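Local atomic coordinates of Serine/threonine-protein kinase Tel1 (Chaetomium thermophilum, PDB entry 6SKY), a protein that probably activates checkpoint signalling after DNA damage by transferring phosphate from ATP to serine or threonine in Ser/Thr-Gln motifs of its substrates. Residues A[2817-2830]-A[2910-2924]. Numbering follows the deposited sequence.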
# COMPACT_ATOMS: atom_id res chain seq x y z
N PHE A 2817 10.72 -20.04 9.81
CA PHE A 2817 10.13 -19.65 11.08
C PHE A 2817 9.67 -18.20 11.05
O PHE A 2817 8.54 -17.89 11.44
CB PHE A 2817 11.11 -19.87 12.22
CG PHE A 2817 10.58 -19.45 13.55
CD1 PHE A 2817 9.63 -20.19 14.20
CD2 PHE A 2817 11.03 -18.30 14.15
CE1 PHE A 2817 9.14 -19.80 15.41
CE2 PHE A 2817 10.54 -17.91 15.36
CZ PHE A 2817 9.60 -18.67 15.99
N ARG A 2818 10.52 -17.29 10.59
CA ARG A 2818 10.18 -15.88 10.61
C ARG A 2818 9.08 -15.56 9.61
O ARG A 2818 8.17 -14.78 9.91
CB ARG A 2818 11.43 -15.06 10.33
CG ARG A 2818 11.35 -13.66 10.81
CD ARG A 2818 12.65 -12.95 10.60
NE ARG A 2818 13.69 -13.44 11.49
CZ ARG A 2818 14.03 -12.85 12.62
NH1 ARG A 2818 14.99 -13.36 13.36
NH2 ARG A 2818 13.43 -11.74 12.99
N ARG A 2819 9.12 -16.17 8.43
CA ARG A 2819 8.06 -15.95 7.45
C ARG A 2819 6.73 -16.50 7.94
O ARG A 2819 5.69 -15.89 7.70
CB ARG A 2819 8.44 -16.57 6.12
CG ARG A 2819 9.64 -15.96 5.47
CD ARG A 2819 9.28 -15.17 4.26
NE ARG A 2819 8.67 -16.00 3.23
CZ ARG A 2819 8.07 -15.50 2.16
NH1 ARG A 2819 7.54 -16.32 1.26
NH2 ARG A 2819 8.01 -14.20 1.98
N CYS A 2820 6.74 -17.64 8.61
CA CYS A 2820 5.49 -18.20 9.08
C CYS A 2820 4.95 -17.45 10.29
O CYS A 2820 3.73 -17.33 10.43
CB CYS A 2820 5.66 -19.68 9.40
SG CYS A 2820 5.80 -20.71 7.94
N CYS A 2821 5.82 -16.93 11.14
CA CYS A 2821 5.39 -16.01 12.18
C CYS A 2821 4.71 -14.79 11.58
O CYS A 2821 3.66 -14.35 12.07
CB CYS A 2821 6.58 -15.58 13.03
SG CYS A 2821 7.11 -16.74 14.26
N GLU A 2822 5.28 -14.23 10.52
CA GLU A 2822 4.70 -13.04 9.90
C GLU A 2822 3.37 -13.34 9.23
O GLU A 2822 2.43 -12.55 9.34
CB GLU A 2822 5.68 -12.43 8.91
CG GLU A 2822 6.78 -11.65 9.57
CD GLU A 2822 7.96 -11.41 8.66
OE1 GLU A 2822 7.84 -11.66 7.45
OE2 GLU A 2822 9.02 -10.96 9.16
N PHE A 2823 3.26 -14.47 8.54
CA PHE A 2823 1.98 -14.83 7.93
C PHE A 2823 0.91 -15.08 8.98
O PHE A 2823 -0.23 -14.64 8.83
CB PHE A 2823 2.13 -16.07 7.05
CG PHE A 2823 2.94 -15.84 5.82
CD1 PHE A 2823 2.77 -14.70 5.07
CD2 PHE A 2823 3.87 -16.76 5.41
CE1 PHE A 2823 3.52 -14.49 3.95
CE2 PHE A 2823 4.62 -16.55 4.29
CZ PHE A 2823 4.45 -15.41 3.56
N THR A 2824 1.26 -15.79 10.05
CA THR A 2824 0.29 -16.04 11.12
C THR A 2824 -0.18 -14.74 11.74
O THR A 2824 -1.38 -14.52 11.89
CB THR A 2824 0.91 -16.93 12.19
OG1 THR A 2824 1.50 -18.08 11.58
CG2 THR A 2824 -0.14 -17.39 13.16
N LEU A 2825 0.75 -13.86 12.12
CA LEU A 2825 0.37 -12.62 12.77
C LEU A 2825 -0.42 -11.72 11.84
O LEU A 2825 -1.36 -11.05 12.27
CB LEU A 2825 1.60 -11.90 13.29
CG LEU A 2825 1.30 -10.61 14.03
CD1 LEU A 2825 0.51 -10.89 15.27
CD2 LEU A 2825 2.58 -9.90 14.37
N ASP A 2826 -0.06 -11.70 10.56
CA ASP A 2826 -0.80 -10.90 9.60
C ASP A 2826 -2.22 -11.40 9.43
O ASP A 2826 -3.15 -10.60 9.32
CB ASP A 2826 -0.07 -10.91 8.27
CG ASP A 2826 -0.60 -9.88 7.32
OD1 ASP A 2826 -1.35 -8.99 7.76
OD2 ASP A 2826 -0.27 -9.97 6.12
N ALA A 2827 -2.42 -12.72 9.41
CA ALA A 2827 -3.78 -13.24 9.33
C ALA A 2827 -4.54 -13.03 10.63
O ALA A 2827 -5.76 -12.90 10.61
CB ALA A 2827 -3.75 -14.72 8.98
N LEU A 2828 -3.85 -12.99 11.77
CA LEU A 2828 -4.54 -12.81 13.03
C LEU A 2828 -5.03 -11.38 13.19
O LEU A 2828 -6.15 -11.16 13.65
CB LEU A 2828 -3.64 -13.18 14.21
CG LEU A 2828 -3.53 -14.65 14.58
CD1 LEU A 2828 -2.71 -14.81 15.82
CD2 LEU A 2828 -4.90 -15.23 14.77
N ARG A 2829 -4.21 -10.40 12.85
CA ARG A 2829 -4.68 -9.03 13.02
C ARG A 2829 -5.62 -8.60 11.90
O ARG A 2829 -6.13 -7.48 11.96
CB ARG A 2829 -3.51 -8.05 13.14
CG ARG A 2829 -2.49 -8.17 12.08
CD ARG A 2829 -1.70 -6.91 11.92
NE ARG A 2829 -0.76 -6.67 13.01
CZ ARG A 2829 0.19 -5.75 12.95
NH1 ARG A 2829 1.01 -5.58 13.97
NH2 ARG A 2829 0.33 -5.02 11.86
N GLU A 2830 -5.88 -9.44 10.92
CA GLU A 2830 -6.96 -9.23 9.96
C GLU A 2830 -8.23 -9.95 10.36
O GLU A 2830 -9.20 -9.93 9.60
CB GLU A 2830 -6.52 -9.68 8.57
CG GLU A 2830 -5.78 -8.61 7.81
CD GLU A 2830 -4.77 -9.18 6.83
OE1 GLU A 2830 -4.89 -10.36 6.46
OE2 GLU A 2830 -3.85 -8.43 6.43
N LEU A 2910 -3.18 -6.80 18.68
CA LEU A 2910 -3.63 -7.01 17.31
C LEU A 2910 -3.80 -5.69 16.57
O LEU A 2910 -4.55 -5.64 15.59
CB LEU A 2910 -4.94 -7.79 17.29
CG LEU A 2910 -4.94 -9.25 17.72
CD1 LEU A 2910 -6.34 -9.78 17.67
CD2 LEU A 2910 -4.06 -10.05 16.81
N SER A 2911 -3.13 -4.64 17.01
CA SER A 2911 -3.27 -3.33 16.42
C SER A 2911 -2.29 -3.16 15.27
O SER A 2911 -1.14 -3.60 15.37
CB SER A 2911 -3.04 -2.25 17.46
OG SER A 2911 -1.77 -2.41 18.05
N LYS A 2912 -2.74 -2.51 14.21
CA LYS A 2912 -1.96 -2.37 12.99
C LYS A 2912 -1.03 -1.17 13.02
O LYS A 2912 -0.63 -0.68 11.96
CB LYS A 2912 -2.89 -2.28 11.79
CG LYS A 2912 -3.88 -3.40 11.73
CD LYS A 2912 -4.38 -3.61 10.33
CE LYS A 2912 -5.20 -4.87 10.24
NZ LYS A 2912 -5.49 -5.25 8.84
N THR A 2913 -0.66 -0.69 14.21
CA THR A 2913 0.21 0.47 14.31
C THR A 2913 1.60 0.17 13.77
O THR A 2913 2.09 0.86 12.86
CB THR A 2913 0.28 0.93 15.76
OG1 THR A 2913 -1.00 1.44 16.16
CG2 THR A 2913 1.31 2.01 15.93
N LEU A 2914 2.27 -0.84 14.31
CA LEU A 2914 3.53 -1.31 13.75
C LEU A 2914 3.28 -2.25 12.59
O LEU A 2914 2.18 -2.75 12.39
CB LEU A 2914 4.36 -2.02 14.80
CG LEU A 2914 5.37 -1.26 15.64
CD1 LEU A 2914 4.65 -0.37 16.60
CD2 LEU A 2914 6.24 -2.25 16.37
N SER A 2915 4.32 -2.50 11.81
CA SER A 2915 4.20 -3.49 10.76
C SER A 2915 4.40 -4.88 11.35
O SER A 2915 4.83 -5.05 12.49
CB SER A 2915 5.21 -3.22 9.65
OG SER A 2915 6.52 -3.14 10.15
N VAL A 2916 4.06 -5.89 10.55
CA VAL A 2916 4.21 -7.26 11.03
C VAL A 2916 5.69 -7.61 11.14
O VAL A 2916 6.10 -8.30 12.08
CB VAL A 2916 3.46 -8.23 10.11
CG1 VAL A 2916 3.50 -9.59 10.68
CG2 VAL A 2916 2.04 -7.81 9.96
N MET A 2917 6.50 -7.13 10.21
CA MET A 2917 7.94 -7.39 10.25
C MET A 2917 8.55 -6.86 11.54
O MET A 2917 9.30 -7.56 12.22
CB MET A 2917 8.62 -6.76 9.04
CG MET A 2917 10.10 -7.03 8.98
SD MET A 2917 11.05 -5.82 8.04
CE MET A 2917 10.82 -4.35 9.03
N ALA A 2918 8.26 -5.61 11.89
CA ALA A 2918 8.84 -5.01 13.08
C ALA A 2918 8.35 -5.68 14.35
O ALA A 2918 9.11 -5.88 15.29
CB ALA A 2918 8.53 -3.52 13.11
N THR A 2919 7.07 -6.05 14.38
CA THR A 2919 6.51 -6.73 15.54
C THR A 2919 7.18 -8.08 15.76
O THR A 2919 7.57 -8.41 16.88
CB THR A 2919 5.01 -6.90 15.37
OG1 THR A 2919 4.44 -5.66 14.96
CG2 THR A 2919 4.40 -7.31 16.67
N VAL A 2920 7.31 -8.86 14.69
CA VAL A 2920 7.95 -10.17 14.80
C VAL A 2920 9.42 -10.03 15.17
O VAL A 2920 9.95 -10.83 15.93
CB VAL A 2920 7.75 -10.97 13.51
CG1 VAL A 2920 8.51 -12.25 13.55
CG2 VAL A 2920 6.29 -11.25 13.30
N ASN A 2921 10.10 -9.00 14.64
CA ASN A 2921 11.48 -8.77 15.03
C ASN A 2921 11.59 -8.52 16.52
O ASN A 2921 12.46 -9.09 17.19
CB ASN A 2921 12.06 -7.58 14.27
CG ASN A 2921 12.37 -7.91 12.84
OD1 ASN A 2921 12.00 -8.96 12.35
ND2 ASN A 2921 13.03 -6.99 12.17
N ASP A 2922 10.72 -7.67 17.06
CA ASP A 2922 10.78 -7.38 18.49
C ASP A 2922 10.47 -8.61 19.32
O ASP A 2922 11.10 -8.86 20.36
CB ASP A 2922 9.83 -6.25 18.82
CG ASP A 2922 10.39 -5.29 19.85
OD1 ASP A 2922 11.60 -5.39 20.15
OD2 ASP A 2922 9.64 -4.43 20.35
N LEU A 2923 9.49 -9.41 18.89
CA LEU A 2923 9.13 -10.62 19.63
C LEU A 2923 10.27 -11.62 19.65
O LEU A 2923 10.56 -12.21 20.70
CB LEU A 2923 7.88 -11.25 19.03
CG LEU A 2923 6.58 -10.51 19.24
CD1 LEU A 2923 5.49 -11.21 18.50
CD2 LEU A 2923 6.28 -10.46 20.70
N ILE A 2924 10.91 -11.86 18.51
CA ILE A 2924 12.00 -12.82 18.47
C ILE A 2924 13.22 -12.27 19.19
O ILE A 2924 14.04 -13.03 19.70
CB ILE A 2924 12.32 -13.21 17.02
CG1 ILE A 2924 11.11 -13.84 16.36
CG2 ILE A 2924 13.44 -14.20 16.96
CD1 ILE A 2924 11.37 -14.41 15.02
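Arg2829 reaches into the curve of 2910-2915, where it meets Leu2910, Lys2912 and Leu2914. CB of Arg2829 lies 3.6 Å from Leu2910 O, and CG, wedged between backbone N and carbonyl carbon (chi1 51°), starts the chain inward; CD passes CG of Lys2912, NE and CZ run by Ser2911 O, and a bend at chi3 turns the guanidinium edge-on to Leu2914 O. Arg2829 NH2 gives Leu2914 O a fairly straight bond (3.0 Å, 158°), and NH1 adds a weak one to the same oxygen. Ser2911 O and Lys2912 CA lie over one face of the group, Val2916 CG2 over the opposite face. A leucine in place of Arg2829 would probably leave Leu2914 O without these donors and the 2910-2915 turn freer to shift. Farther along, Val2920 is a knob among Arg2818, Cys2821, Glu2822 and Leu2825, its CG2 3.8 Å from Glu2822 CG. Ile2924 CD1 sits over the centre of the Arg2818 guanidinium and meets the Phe2817 ring at its edge, CE2 3.6 Å away. Arg2818 NH2 bonds only weakly to Asn2921 OD1, while Asn2921 ND2 is held by Ala2259 O of the second subunit. Helices 2817-2828 and 2916-2924 cross at 121°, packing the C-terminal FATC segment onto the kinase domain, as in other PI3K-related kinases.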